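Local coordinates for protein lysine-specific demethylase REF6 (Arabidopsis thaliana, PDB 6A58) that demethylates histone H3 to activate genes and recognises specific DNA sequences through the tandem C2H2 zinc fingers that form this part of the protein, at residues A[45-50]-A[54-59]; A[113-118]-A[124-129]; A[76-81]-A[94-99]; A[32-35]-A[39-42]; A[28-33]-A[58-63]. All coordinates share one frame; numbering follows the deposited sequence.

In the fold
Along the chain the contacts come finger by finger. Interaction 4 packs the hairpin of the first zinc finger on helix 37-44, interaction 1 forms the hairpin of the second, and interaction 5 ties the two fingers together through helix 60-70, which brings the fourth ligand to the first zinc. These three form one cluster, centres about 10 to 12 Å apart. Interaction 3, in the third finger, lies about 31 to 35 Å from them between centres, and interaction 2, in the fourth, about 23 Å from interaction 3. A compact first pair is followed by two fingers that touch where Arg-98 NH1 bonds to Arg-118 O. The DNA-binding region runs from the second finger into the fourth.

Interaction 1 (A[45-50]-A[54-59]); sequences RNICPI and GKNFFS. With ZN (zinc ion), chain C.
Ile-47 and Asn-56 face each other as a single antiparallel bridge, their CA atoms 4.4 Å apart. It is a non-hydrogen-bonded pair, held by a bond on each flank: Cys-48 N to Lys-55 O (2.9 Å), nearly straight at 171°, and Phe-57 N to Asn-46 O (2.9 Å), more bent at 137°. Asn-46 O also receives a CA-H contact from Asn-56. The side chains of the bridged pair run alongside each other in the same direction, bringing Ile-47 CG1 to 3.4 Å from Asn-56 OD1; that oxygen accepts from a water which also donates to Arg-45 O. The amide oxygen thus borders the isoleucine and is still hydrated, while ND2 makes a weak bond back to Gly-54 O. This is the short hairpin of the second C2H2 finger, entered straight from helix 37-44. Asn-46, with positive phi, is the C-prime residue of the Schellman motif ending that helix, a place asparagine tolerates well. With CG beside its backbone N (chi1 -58°), its amide lies by the Ser-59 carbonyl, and its CB comes within 3.2 Å of Phe-57 O. The edge of the Phe-57 ring meets Asn-46 O through CD2, while the ring itself meets His-66. Cys-48 binds zinc through SG at 2.2 Å, alongside Cys-53, His-66 and His-70; Ile-50 N donates to the same sulfur at 3.5 Å, which would stabilise the thiolate. A second water bridges the segments, donating to Cys-48 O and Ile-50 O and accepting from Gly-54 N.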
# COMPACT_ATOMS: atom_id res chain seq x y z
N ARG A 45 0.60 9.11 -22.50
CA ARG A 45 0.31 7.93 -23.33
C ARG A 45 0.34 6.63 -22.52
O ARG A 45 0.35 5.53 -23.08
CB ARG A 45 1.30 7.86 -24.49
CG ARG A 45 1.08 8.93 -25.54
CD ARG A 45 2.22 8.98 -26.53
NE ARG A 45 2.48 7.69 -27.16
CZ ARG A 45 3.52 7.43 -27.95
NH1 ARG A 45 4.42 8.37 -28.25
NH2 ARG A 45 3.66 6.20 -28.45
N ASN A 46 0.33 6.75 -21.19
CA ASN A 46 0.28 5.62 -20.26
C ASN A 46 1.43 4.62 -20.42
O ASN A 46 1.24 3.41 -20.26
CB ASN A 46 -1.10 4.94 -20.33
CG ASN A 46 -2.23 5.90 -20.02
OD1 ASN A 46 -3.21 5.97 -20.76
ND2 ASN A 46 -2.08 6.65 -18.94
N ILE A 47 2.62 5.15 -20.70
CA ILE A 47 3.84 4.36 -20.76
C ILE A 47 4.49 4.43 -19.38
O ILE A 47 4.62 5.51 -18.80
CB ILE A 47 4.82 4.91 -21.82
CG1 ILE A 47 4.18 4.88 -23.21
CG2 ILE A 47 6.12 4.11 -21.81
CD1 ILE A 47 4.84 5.80 -24.22
N CYS A 48 4.87 3.27 -18.85
CA CYS A 48 5.51 3.19 -17.53
C CYS A 48 6.68 4.19 -17.40
O CYS A 48 7.49 4.31 -18.31
CB CYS A 48 6.03 1.78 -17.29
SG CYS A 48 6.78 1.56 -15.65
N PRO A 49 6.77 4.89 -16.25
CA PRO A 49 7.84 5.88 -16.07
C PRO A 49 9.24 5.31 -15.77
O PRO A 49 10.20 6.08 -15.73
CB PRO A 49 7.36 6.69 -14.86
CG PRO A 49 6.53 5.73 -14.08
CD PRO A 49 5.83 4.90 -15.11
N ILE A 50 9.34 4.00 -15.55
CA ILE A 50 10.59 3.38 -15.08
C ILE A 50 11.48 2.94 -16.25
O ILE A 50 11.01 2.30 -17.19
CB ILE A 50 10.29 2.16 -14.16
CG1 ILE A 50 9.43 2.59 -12.96
CG2 ILE A 50 11.57 1.47 -13.72
CD1 ILE A 50 10.03 3.67 -12.08
N GLY A 54 9.02 -0.35 -20.27
CA GLY A 54 8.36 -0.24 -21.57
C GLY A 54 6.90 -0.64 -21.66
O GLY A 54 6.31 -0.55 -22.74
N LYS A 55 6.29 -1.07 -20.55
CA LYS A 55 4.89 -1.50 -20.57
C LYS A 55 3.96 -0.30 -20.77
O LYS A 55 4.17 0.76 -20.18
CB LYS A 55 4.54 -2.26 -19.29
CG LYS A 55 5.25 -3.59 -19.14
CD LYS A 55 4.86 -4.28 -17.85
CE LYS A 55 5.31 -5.73 -17.81
NZ LYS A 55 6.79 -5.87 -17.80
N ASN A 56 2.97 -0.47 -21.65
CA ASN A 56 1.94 0.54 -21.92
C ASN A 56 0.61 0.06 -21.36
O ASN A 56 0.36 -1.15 -21.31
CB ASN A 56 1.76 0.75 -23.43
CG ASN A 56 2.92 1.47 -24.09
OD1 ASN A 56 2.70 2.34 -24.94
ND2 ASN A 56 4.15 1.09 -23.75
N PHE A 57 -0.25 1.00 -20.97
CA PHE A 57 -1.53 0.67 -20.33
C PHE A 57 -2.72 1.39 -20.97
O PHE A 57 -2.56 2.42 -21.61
CB PHE A 57 -1.43 0.95 -18.83
CG PHE A 57 -0.44 0.06 -18.15
CD1 PHE A 57 -0.82 -1.19 -17.68
CD2 PHE A 57 0.90 0.43 -18.06
CE1 PHE A 57 0.10 -2.04 -17.09
CE2 PHE A 57 1.83 -0.42 -17.48
CZ PHE A 57 1.43 -1.65 -16.99
N PHE A 58 -3.90 0.81 -20.80
CA PHE A 58 -5.12 1.30 -21.46
C PHE A 58 -5.67 2.57 -20.82
O PHE A 58 -6.32 3.37 -21.49
CB PHE A 58 -6.19 0.20 -21.46
CG PHE A 58 -7.43 0.56 -22.23
CD1 PHE A 58 -7.42 0.58 -23.62
CD2 PHE A 58 -8.61 0.89 -21.57
CE1 PHE A 58 -8.56 0.92 -24.34
CE2 PHE A 58 -9.76 1.23 -22.28
CZ PHE A 58 -9.73 1.25 -23.66
N SER A 59 -5.41 2.74 -19.52
CA SER A 59 -5.85 3.93 -18.81
C SER A 59 -4.78 4.40 -17.84
O SER A 59 -3.82 3.69 -17.54
CB SER A 59 -7.14 3.65 -18.03
OG SER A 59 -6.88 2.98 -16.81
ZN ZN C . 6.83 -0.65 -15.43
O HOH W 1 0.40 3.85 -25.14
O HOH W 2 9.10 2.34 -19.10

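Interaction 2 (A[113-118]-A[124-129]); sequences CGQTFR and SRHKRK. With ZN (zinc ion), chain E.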
# COMPACT_ATOMS: atom_id res chain seq x y z
N CYS A 113 -16.74 -20.18 22.03
CA CYS A 113 -15.59 -19.99 21.15
C CYS A 113 -14.42 -19.35 21.91
O CYS A 113 -13.39 -20.00 22.10
CB CYS A 113 -15.98 -19.14 19.93
SG CYS A 113 -14.64 -18.91 18.73
N GLY A 114 -14.58 -18.10 22.33
CA GLY A 114 -13.55 -17.37 23.07
C GLY A 114 -12.28 -17.02 22.30
O GLY A 114 -11.28 -16.61 22.90
N GLN A 115 -12.31 -17.13 20.97
CA GLN A 115 -11.11 -16.97 20.15
C GLN A 115 -10.82 -15.48 19.95
O GLN A 115 -11.75 -14.68 19.82
CB GLN A 115 -11.30 -17.68 18.81
CG GLN A 115 -10.01 -18.01 18.10
CD GLN A 115 -10.14 -19.10 17.04
OE1 GLN A 115 -11.07 -19.90 17.05
NE2 GLN A 115 -9.19 -19.13 16.13
N THR A 116 -9.53 -15.12 19.94
CA THR A 116 -9.10 -13.74 19.70
C THR A 116 -8.19 -13.65 18.48
O THR A 116 -7.57 -14.64 18.07
CB THR A 116 -8.35 -13.15 20.90
OG1 THR A 116 -7.07 -13.79 21.03
CG2 THR A 116 -9.14 -13.30 22.19
N PHE A 117 -8.11 -12.45 17.90
CA PHE A 117 -7.36 -12.20 16.67
C PHE A 117 -6.60 -10.88 16.74
O PHE A 117 -7.05 -9.94 17.40
CB PHE A 117 -8.31 -12.23 15.46
CG PHE A 117 -9.14 -13.46 15.41
CD1 PHE A 117 -8.66 -14.61 14.78
CD2 PHE A 117 -10.37 -13.52 16.06
CE1 PHE A 117 -9.41 -15.77 14.77
CE2 PHE A 117 -11.12 -14.68 16.06
CZ PHE A 117 -10.64 -15.81 15.41
N ARG A 118 -5.43 -10.84 16.10
CA ARG A 118 -4.58 -9.65 16.07
C ARG A 118 -4.97 -8.70 14.94
O ARG A 118 -4.88 -7.48 15.12
CB ARG A 118 -3.11 -10.05 15.91
CG ARG A 118 -2.13 -8.91 16.12
CD ARG A 118 -0.67 -9.35 16.04
NE ARG A 118 -0.41 -10.59 16.76
CZ ARG A 118 -0.38 -10.73 18.09
NH1 ARG A 118 -0.61 -9.70 18.91
NH2 ARG A 118 -0.14 -11.93 18.61
N SER A 124 -12.40 -11.60 10.33
CA SER A 124 -13.37 -11.72 9.23
C SER A 124 -13.33 -13.11 8.58
O SER A 124 -14.38 -13.68 8.27
CB SER A 124 -13.12 -10.65 8.17
OG SER A 124 -13.30 -9.35 8.70
N ARG A 125 -12.12 -13.64 8.38
CA ARG A 125 -11.93 -14.99 7.85
C ARG A 125 -12.53 -16.06 8.77
O ARG A 125 -13.15 -17.01 8.29
CB ARG A 125 -10.44 -15.27 7.62
CG ARG A 125 -10.13 -16.61 6.98
CD ARG A 125 -8.69 -16.69 6.50
NE ARG A 125 -7.73 -16.51 7.60
CZ ARG A 125 -6.41 -16.50 7.46
NH1 ARG A 125 -5.84 -16.66 6.27
NH2 ARG A 125 -5.63 -16.32 8.53
N HIS A 126 -12.34 -15.89 10.08
CA HIS A 126 -12.91 -16.79 11.08
C HIS A 126 -14.45 -16.79 11.05
O HIS A 126 -15.07 -17.85 11.10
CB HIS A 126 -12.41 -16.43 12.49
CG HIS A 126 -13.05 -17.21 13.59
ND1 HIS A 126 -12.72 -18.52 13.86
CD2 HIS A 126 -13.98 -16.86 14.51
CE1 HIS A 126 -13.43 -18.95 14.89
NE2 HIS A 126 -14.20 -17.96 15.30
N LYS A 127 -15.04 -15.59 10.98
CA LYS A 127 -16.50 -15.44 10.91
C LYS A 127 -17.10 -16.00 9.61
O LYS A 127 -18.25 -16.45 9.62
CB LYS A 127 -16.91 -13.98 11.11
CG LYS A 127 -16.75 -13.49 12.54
CD LYS A 127 -17.30 -12.08 12.73
CE LYS A 127 -16.38 -11.03 12.13
NZ LYS A 127 -16.86 -9.64 12.39
N ARG A 128 -16.34 -15.95 8.51
CA ARG A 128 -16.77 -16.56 7.25
C ARG A 128 -16.64 -18.09 7.28
O ARG A 128 -17.56 -18.80 6.88
CB ARG A 128 -15.96 -16.01 6.06
CG ARG A 128 -16.36 -14.62 5.61
CD ARG A 128 -15.81 -14.30 4.23
NE ARG A 128 -14.35 -14.44 4.18
CZ ARG A 128 -13.46 -13.50 4.52
NH1 ARG A 128 -13.84 -12.30 4.97
NH2 ARG A 128 -12.16 -13.77 4.42
N LYS A 129 -15.48 -18.58 7.74
CA LYS A 129 -15.19 -20.02 7.76
C LYS A 129 -16.12 -20.78 8.69
O LYS A 129 -16.68 -21.81 8.32
CB LYS A 129 -13.72 -20.26 8.16
CG LYS A 129 -13.25 -21.70 7.99
CD LYS A 129 -11.75 -21.86 8.20
CE LYS A 129 -10.95 -21.78 6.91
NZ LYS A 129 -10.97 -20.44 6.26
ZN ZN E . -15.56 -17.76 16.95
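Zinc coordination and aromatic packing together join Cys-113, in the turn of a hairpin, and Phe-117, on its second strand, to His-126 on helix 120-129. The metal takes Cys-113 SG at 2.3 Å and His-126 NE2 at 2.1 Å, which leaves the sulfur 3.6 Å from NE2 across the zinc. Cysteine and histidine suit the post because a thiolate and an imidazole nitrogen are both good zinc ligands. Phe-117 would also limit rotation of the imidazole: its CZ sits over one face, near the rim, at 3.3 Å from His-126 CG. The two rings are neither stacked nor edge-to-face, their planes being 40° apart and their centroids 4.9 Å. Phe-117 gets there with CG beside its backbone N (chi1 -52°), turned inward from the strand. This is the beta-beta-alpha unit of the fourth C2H2 finger, and Phe-117 holds the position of the phenylalanine of the consensus, four residues after the second cysteine; its backbone pairs with Tyr-106 across the hairpin. Cys-108 and His-132 complete the tetrahedral site, His-132 through ND1 from beyond the helix, and its ring meets that of His-126 almost at right angles. A separate polar contact comes from Gln-115, which extends toward the imidazole, OE1 approaching obliquely, 3.3 Å from His-126 CE1, with the amide and imidazole planes 56° apart. Its backbone N makes a weak bond to Cys-113 SG (3.7 Å). Farther along the chain, Thr-130 OG1 is hydrogen-bonded to His-126 O.

Interaction 3 (A[76-81]-A[94-99]); sequences LKCPWK and TEHIRV. With ZN (zinc ion), chain D.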
# COMPACT_ATOMS: atom_id res chain seq x y z
N LEU A 76 7.74 3.86 6.35
CA LEU A 76 7.30 3.90 7.74
C LEU A 76 8.02 2.85 8.58
O LEU A 76 7.78 1.66 8.42
CB LEU A 76 5.78 3.68 7.80
CG LEU A 76 4.94 4.66 6.97
CD1 LEU A 76 3.47 4.29 7.08
CD2 LEU A 76 5.18 6.10 7.38
N LYS A 77 8.89 3.32 9.48
CA LYS A 77 9.70 2.43 10.33
C LYS A 77 8.91 2.02 11.56
O LYS A 77 8.14 2.81 12.10
CB LYS A 77 10.99 3.12 10.78
CG LYS A 77 12.00 3.36 9.68
CD LYS A 77 13.32 3.87 10.24
CE LYS A 77 14.45 3.76 9.23
NZ LYS A 77 14.22 4.60 8.02
N CYS A 78 9.10 0.78 12.00
CA CYS A 78 8.53 0.33 13.26
C CYS A 78 9.15 1.13 14.41
O CYS A 78 10.37 1.30 14.44
CB CYS A 78 8.80 -1.16 13.47
SG CYS A 78 8.07 -1.79 15.00
N PRO A 79 8.31 1.63 15.34
CA PRO A 79 8.83 2.42 16.46
C PRO A 79 9.39 1.60 17.63
O PRO A 79 9.91 2.20 18.57
CB PRO A 79 7.59 3.19 16.92
CG PRO A 79 6.47 2.26 16.65
CD PRO A 79 6.84 1.57 15.36
N TRP A 80 9.29 0.27 17.57
CA TRP A 80 9.73 -0.61 18.66
C TRP A 80 11.25 -0.76 18.60
O TRP A 80 11.78 -1.28 17.62
CB TRP A 80 9.05 -1.98 18.52
CG TRP A 80 8.82 -2.73 19.80
CD1 TRP A 80 9.48 -3.84 20.23
CD2 TRP A 80 7.80 -2.46 20.77
NE1 TRP A 80 8.95 -4.27 21.43
CE2 TRP A 80 7.93 -3.43 21.79
CE3 TRP A 80 6.80 -1.48 20.89
CZ2 TRP A 80 7.09 -3.46 22.91
CZ3 TRP A 80 5.97 -1.51 22.00
CH2 TRP A 80 6.12 -2.50 22.99
N LYS A 81 11.96 -0.31 19.64
CA LYS A 81 13.42 -0.40 19.67
C LYS A 81 13.88 -1.84 19.42
O LYS A 81 13.31 -2.78 19.96
CB LYS A 81 13.99 0.08 21.01
CG LYS A 81 13.86 1.57 21.25
CD LYS A 81 14.09 1.92 22.72
CE LYS A 81 15.51 1.65 23.17
NZ LYS A 81 15.71 1.97 24.61
N THR A 94 0.74 -0.38 11.94
CA THR A 94 -0.09 -0.47 13.15
C THR A 94 -0.43 -1.93 13.51
O THR A 94 -0.31 -2.32 14.67
CB THR A 94 -1.37 0.37 13.01
OG1 THR A 94 -1.01 1.75 12.86
CG2 THR A 94 -2.27 0.22 14.24
N GLU A 95 -0.84 -2.71 12.51
CA GLU A 95 -1.08 -4.14 12.71
C GLU A 95 0.17 -4.86 13.21
O GLU A 95 0.11 -5.64 14.16
CB GLU A 95 -1.61 -4.80 11.43
CG GLU A 95 -3.08 -4.50 11.17
CD GLU A 95 -3.67 -5.29 10.01
OE1 GLU A 95 -2.92 -6.00 9.29
OE2 GLU A 95 -4.89 -5.19 9.80
N HIS A 96 1.31 -4.57 12.59
CA HIS A 96 2.59 -5.16 13.00
C HIS A 96 2.98 -4.87 14.45
O HIS A 96 3.46 -5.76 15.15
CB HIS A 96 3.73 -4.70 12.09
CG HIS A 96 5.09 -4.99 12.65
ND1 HIS A 96 5.65 -6.25 12.62
CD2 HIS A 96 5.99 -4.19 13.28
CE1 HIS A 96 6.84 -6.21 13.20
NE2 HIS A 96 7.07 -4.97 13.61
N ILE A 97 2.77 -3.63 14.90
CA ILE A 97 3.13 -3.23 16.28
C ILE A 97 2.41 -4.10 17.32
O ILE A 97 2.95 -4.37 18.39
CB ILE A 97 2.88 -1.72 16.52
CG1 ILE A 97 3.84 -0.88 15.68
CG2 ILE A 97 3.06 -1.36 17.99
CD1 ILE A 97 3.38 0.55 15.46
N ARG A 98 1.21 -4.58 16.99
CA ARG A 98 0.48 -5.50 17.87
C ARG A 98 1.23 -6.80 18.16
O ARG A 98 1.02 -7.41 19.21
CB ARG A 98 -0.91 -5.82 17.32
CG ARG A 98 -1.84 -4.61 17.21
CD ARG A 98 -3.10 -4.97 16.45
NE ARG A 98 -3.83 -3.77 16.06
CZ ARG A 98 -4.73 -3.71 15.07
NH1 ARG A 98 -5.06 -4.79 14.36
NH2 ARG A 98 -5.31 -2.54 14.79
N VAL A 99 2.11 -7.22 17.25
CA VAL A 99 2.97 -8.40 17.47
C VAL A 99 3.87 -8.15 18.69
O VAL A 99 4.05 -9.05 19.51
CB VAL A 99 3.82 -8.76 16.23
CG1 VAL A 99 4.75 -9.94 16.52
CG2 VAL A 99 2.93 -9.07 15.04
ZN ZN D . 8.48 -4.01 14.83
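Cys-78 SG and His-96 NE2 meet at the zinc of the third C2H2 finger, bound at 2.3 and 2.1 Å respectively, so that the loop after strand 76-77 is fastened to helix 90-101. The sulfur lies in the plane of the imidazole, at its edge, 3.6 Å from NE2; the closeness follows from the shared metal, the in-plane position from how the ring is turned. Cys-83 and His-100 complete the tetrahedron. Beyond the sulfur, the proline ring of Pro-79 and the end of Ile-97 point at each other, with Pro-79 CD 3.6 Å from Ile-97 CD1. Both are apolar, and the rigid proline ring and branched isoleucine pack beside the site; Ile-97 CG1 also comes to 4.4 Å from Cys-78 SG. Further out lie groups that would help position the ligands. The ring of His-96 meets that of Phe-87 on the second strand. Strand 76-77 is itself fixed by backbone bonds between Leu-76 and Phe-87 and between Cys-78 and Met-85. Trp-80 stacks its ring on His-100, and its backbone N donates to Cys-78 SG at 3.5 Å, with an N-H...S angle of 164°.

Interaction 4 (A[32-35]-A[39-42]); sequences MSFS and QLML
Apolar packing comes first: the ring of Phe-34, on strand 33-34, meets Leu-40 of helix 37-44, with CD2 of the ring 3.9 Å from Leu-40 CD1. The two side chains cross at about a right angle. With CG turned anti to the backbone N (chi1 176°), Leu-40 brings its CD1 branch obliquely to the CD2 and CE2 side of the ring. A large flat ring and a branched aliphatic chain suit a finger too small for a large core. The second kind of contact is with the helix backbone: Gln-39 O lies over one face of the Phe-34 ring, toward the rim and 3.9 Å from CD1. Gln-39 itself touches through its first carbon, CB to Phe-34 CB being 4.0 Å; its chain then bends at chi2 (-60°) and takes the polar amide away from the ring. On the wider scale, Phe-34 is held in the hairpin by backbone bonding with Tyr-23, and its ring also meets that of the zinc ligand His-43. Phenylalanine, leucine and histidine follow the spacing of the classical C2H2 beta-beta-alpha finger, kept here in a degenerate finger whose fourth zinc ligand, His-60, comes from the next.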
# COMPACT_ATOMS: atom_id res chain seq x y z
N MET A 32 2.34 12.78 -10.04
CA MET A 32 3.64 12.54 -10.65
C MET A 32 4.17 13.76 -11.40
O MET A 32 3.40 14.59 -11.88
CB MET A 32 3.59 11.34 -11.59
CG MET A 32 3.31 10.03 -10.88
SD MET A 32 3.39 8.65 -12.01
CE MET A 32 2.87 7.31 -10.94
N SER A 33 5.50 13.85 -11.47
CA SER A 33 6.17 14.90 -12.24
C SER A 33 7.41 14.34 -12.92
O SER A 33 7.90 13.27 -12.55
CB SER A 33 6.53 16.09 -11.36
OG SER A 33 7.53 15.73 -10.43
N PHE A 34 7.91 15.08 -13.92
CA PHE A 34 8.93 14.59 -14.86
C PHE A 34 10.00 15.64 -15.14
O PHE A 34 9.75 16.84 -15.04
CB PHE A 34 8.24 14.13 -16.15
CG PHE A 34 7.22 13.07 -15.89
CD1 PHE A 34 7.59 11.74 -15.85
CD2 PHE A 34 5.91 13.42 -15.56
CE1 PHE A 34 6.67 10.76 -15.53
CE2 PHE A 34 4.99 12.44 -15.23
CZ PHE A 34 5.37 11.11 -15.22
N SER A 35 11.19 15.16 -15.50
CA SER A 35 12.34 16.02 -15.77
C SER A 35 12.23 16.79 -17.08
O SER A 35 12.89 17.82 -17.25
CB SER A 35 13.63 15.18 -15.79
OG SER A 35 13.80 14.49 -14.56
N GLN A 39 9.09 13.30 -21.32
CA GLN A 39 8.67 12.23 -20.42
C GLN A 39 7.25 12.43 -19.88
O GLN A 39 6.56 11.46 -19.59
CB GLN A 39 9.69 12.05 -19.28
CG GLN A 39 11.06 11.61 -19.76
CD GLN A 39 11.06 10.28 -20.51
OE1 GLN A 39 10.22 9.41 -20.26
NE2 GLN A 39 12.00 10.12 -21.44
N LEU A 40 6.81 13.68 -19.78
CA LEU A 40 5.41 13.97 -19.47
C LEU A 40 4.48 13.51 -20.60
O LEU A 40 3.43 12.94 -20.34
CB LEU A 40 5.20 15.46 -19.19
CG LEU A 40 3.74 15.88 -18.95
CD1 LEU A 40 3.18 15.18 -17.72
CD2 LEU A 40 3.62 17.39 -18.82
N MET A 41 4.87 13.76 -21.85
CA MET A 41 4.08 13.32 -23.00
C MET A 41 3.97 11.79 -23.07
O MET A 41 2.89 11.25 -23.32
CB MET A 41 4.66 13.86 -24.31
CG MET A 41 4.48 15.36 -24.48
SD MET A 41 5.10 15.97 -26.06
CE MET A 41 6.85 16.15 -25.77
N LEU A 42 5.08 11.11 -22.81
CA LEU A 42 5.09 9.64 -22.76
C LEU A 42 4.22 9.13 -21.60
O LEU A 42 3.51 8.14 -21.75
CB LEU A 42 6.52 9.10 -22.65
CG LEU A 42 7.43 9.39 -23.86
CD1 LEU A 42 8.87 9.01 -23.56
CD2 LEU A 42 6.93 8.69 -25.11

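Interaction 5 (A[28-33]-A[58-63]); sequences EGCTMS and FSHKYL. With ZN (zinc ion), chain B.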
# COMPACT_ATOMS: atom_id res chain seq x y z
N GLU A 28 -6.48 13.93 -13.35
CA GLU A 28 -7.14 14.01 -12.05
C GLU A 28 -6.60 12.94 -11.10
O GLU A 28 -6.54 11.76 -11.46
CB GLU A 28 -8.66 13.87 -12.19
CG GLU A 28 -9.47 14.28 -10.96
CD GLU A 28 -9.40 15.78 -10.68
OE1 GLU A 28 -9.26 16.15 -9.49
OE2 GLU A 28 -9.48 16.58 -11.63
N GLY A 29 -6.17 13.36 -9.92
CA GLY A 29 -5.64 12.46 -8.90
C GLY A 29 -4.16 12.13 -9.02
O GLY A 29 -3.59 11.54 -8.10
N CYS A 30 -3.51 12.49 -10.13
CA CYS A 30 -2.10 12.15 -10.34
C CYS A 30 -1.19 13.14 -9.63
O CYS A 30 -1.43 14.35 -9.69
CB CYS A 30 -1.76 12.11 -11.83
SG CYS A 30 -0.15 11.32 -12.15
N THR A 31 -0.15 12.64 -8.98
CA THR A 31 0.81 13.48 -8.26
C THR A 31 2.22 13.34 -8.83
O THR A 31 3.19 13.75 -8.20
CB THR A 31 0.82 13.14 -6.75
OG1 THR A 31 1.25 11.79 -6.56
CG2 THR A 31 -0.57 13.32 -6.15
N MET A 32 2.34 12.78 -10.04
CA MET A 32 3.64 12.54 -10.65
C MET A 32 4.17 13.76 -11.40
O MET A 32 3.40 14.59 -11.88
CB MET A 32 3.59 11.34 -11.59
CG MET A 32 3.31 10.03 -10.88
SD MET A 32 3.39 8.65 -12.01
CE MET A 32 2.87 7.31 -10.94
N SER A 33 5.50 13.85 -11.47
CA SER A 33 6.17 14.90 -12.24
C SER A 33 7.41 14.34 -12.92
O SER A 33 7.90 13.27 -12.55
CB SER A 33 6.53 16.09 -11.36
OG SER A 33 7.53 15.73 -10.43
N PHE A 58 -3.90 0.81 -20.80
CA PHE A 58 -5.12 1.30 -21.46
C PHE A 58 -5.67 2.57 -20.82
O PHE A 58 -6.32 3.37 -21.49
CB PHE A 58 -6.19 0.20 -21.46
CG PHE A 58 -7.43 0.56 -22.23
CD1 PHE A 58 -7.42 0.58 -23.62
CD2 PHE A 58 -8.61 0.89 -21.57
CE1 PHE A 58 -8.56 0.92 -24.34
CE2 PHE A 58 -9.76 1.23 -22.28
CZ PHE A 58 -9.73 1.25 -23.66
N SER A 59 -5.41 2.74 -19.52
CA SER A 59 -5.85 3.93 -18.81
C SER A 59 -4.78 4.40 -17.84
O SER A 59 -3.82 3.69 -17.54
CB SER A 59 -7.14 3.65 -18.03
OG SER A 59 -6.88 2.98 -16.81
N HIS A 60 -4.99 5.61 -17.35
CA HIS A 60 -4.09 6.22 -16.39
C HIS A 60 -4.12 5.54 -15.02
O HIS A 60 -3.10 5.48 -14.34
CB HIS A 60 -4.42 7.71 -16.28
CG HIS A 60 -3.32 8.51 -15.68
ND1 HIS A 60 -3.18 8.67 -14.33
CD2 HIS A 60 -2.29 9.18 -16.25
CE1 HIS A 60 -2.12 9.41 -14.08
NE2 HIS A 60 -1.56 9.74 -15.23
N LYS A 61 -5.28 5.00 -14.63
CA LYS A 61 -5.40 4.23 -13.38
C LYS A 61 -4.54 2.96 -13.40
O LYS A 61 -3.86 2.66 -12.41
CB LYS A 61 -6.86 3.88 -13.09
CG LYS A 61 -7.11 3.44 -11.66
CD LYS A 61 -8.58 3.13 -11.40
CE LYS A 61 -9.00 1.80 -12.00
NZ LYS A 61 -10.36 1.38 -11.54
N TYR A 62 -4.57 2.23 -14.51
CA TYR A 62 -3.72 1.03 -14.69
C TYR A 62 -2.23 1.36 -14.62
O TYR A 62 -1.45 0.59 -14.03
CB TYR A 62 -4.01 0.35 -16.04
CG TYR A 62 -5.31 -0.45 -16.08
CD1 TYR A 62 -5.52 -1.53 -15.23
CD2 TYR A 62 -6.30 -0.14 -17.01
CE1 TYR A 62 -6.69 -2.27 -15.28
CE2 TYR A 62 -7.48 -0.88 -17.07
CZ TYR A 62 -7.67 -1.94 -16.20
OH TYR A 62 -8.83 -2.67 -16.26
N LEU A 63 -1.83 2.48 -15.22
CA LEU A 63 -0.44 2.94 -15.20
C LEU A 63 0.07 3.20 -13.78
O LEU A 63 1.14 2.73 -13.40
CB LEU A 63 -0.31 4.22 -16.02
CG LEU A 63 1.06 4.92 -16.04
CD1 LEU A 63 2.06 4.10 -16.83
CD2 LEU A 63 0.92 6.34 -16.58
ZN ZN B . -0.25 11.28 -14.40
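Cys-30 and His-60 are the nearest pair across the segments, their CA atoms 8.7 Å apart, with a loop on one side and the first turn of helix 60-70 on the other. What spans this gap is a zinc ion held by Cys-30 SG and His-60 NE2, the latter at 2.2 Å. The metal sits off the bisector of the ring: it is 2.7 Å from His-60 CE1 but 3.5 Å from CD2. Cys-30 SG is in the plane of the imidazole at its edge, 3.4 Å from CE1, so sulfur and ring carbon pack closely beside the bond to zinc. A chi1 of -162°, which sets CG anti to the backbone N, turns the His-60 ring toward the loop. The cysteine is steadied by Met-32 N, which donates to SG at 3.6 Å (163°), a bond that would spread the charge of the thiolate. On the other side the helix is capped at its start by Ser-59, a residue whose short hydroxyl can fold back on the first turn: its OG accepts a weak bond from Tyr-62 N at 3.3 Å. Leu-63, one turn along, lies against His-43 of helix 37-44. Cys-25 and His-43 supply the other two ligands, and the rings of His-60 and His-43 meet nearly at right angles. Three ligands thus come from the degenerate first C2H2 finger and the fourth from the helix of the second, an arrangement in which one zinc site joins two adjacent fingers into a single unit.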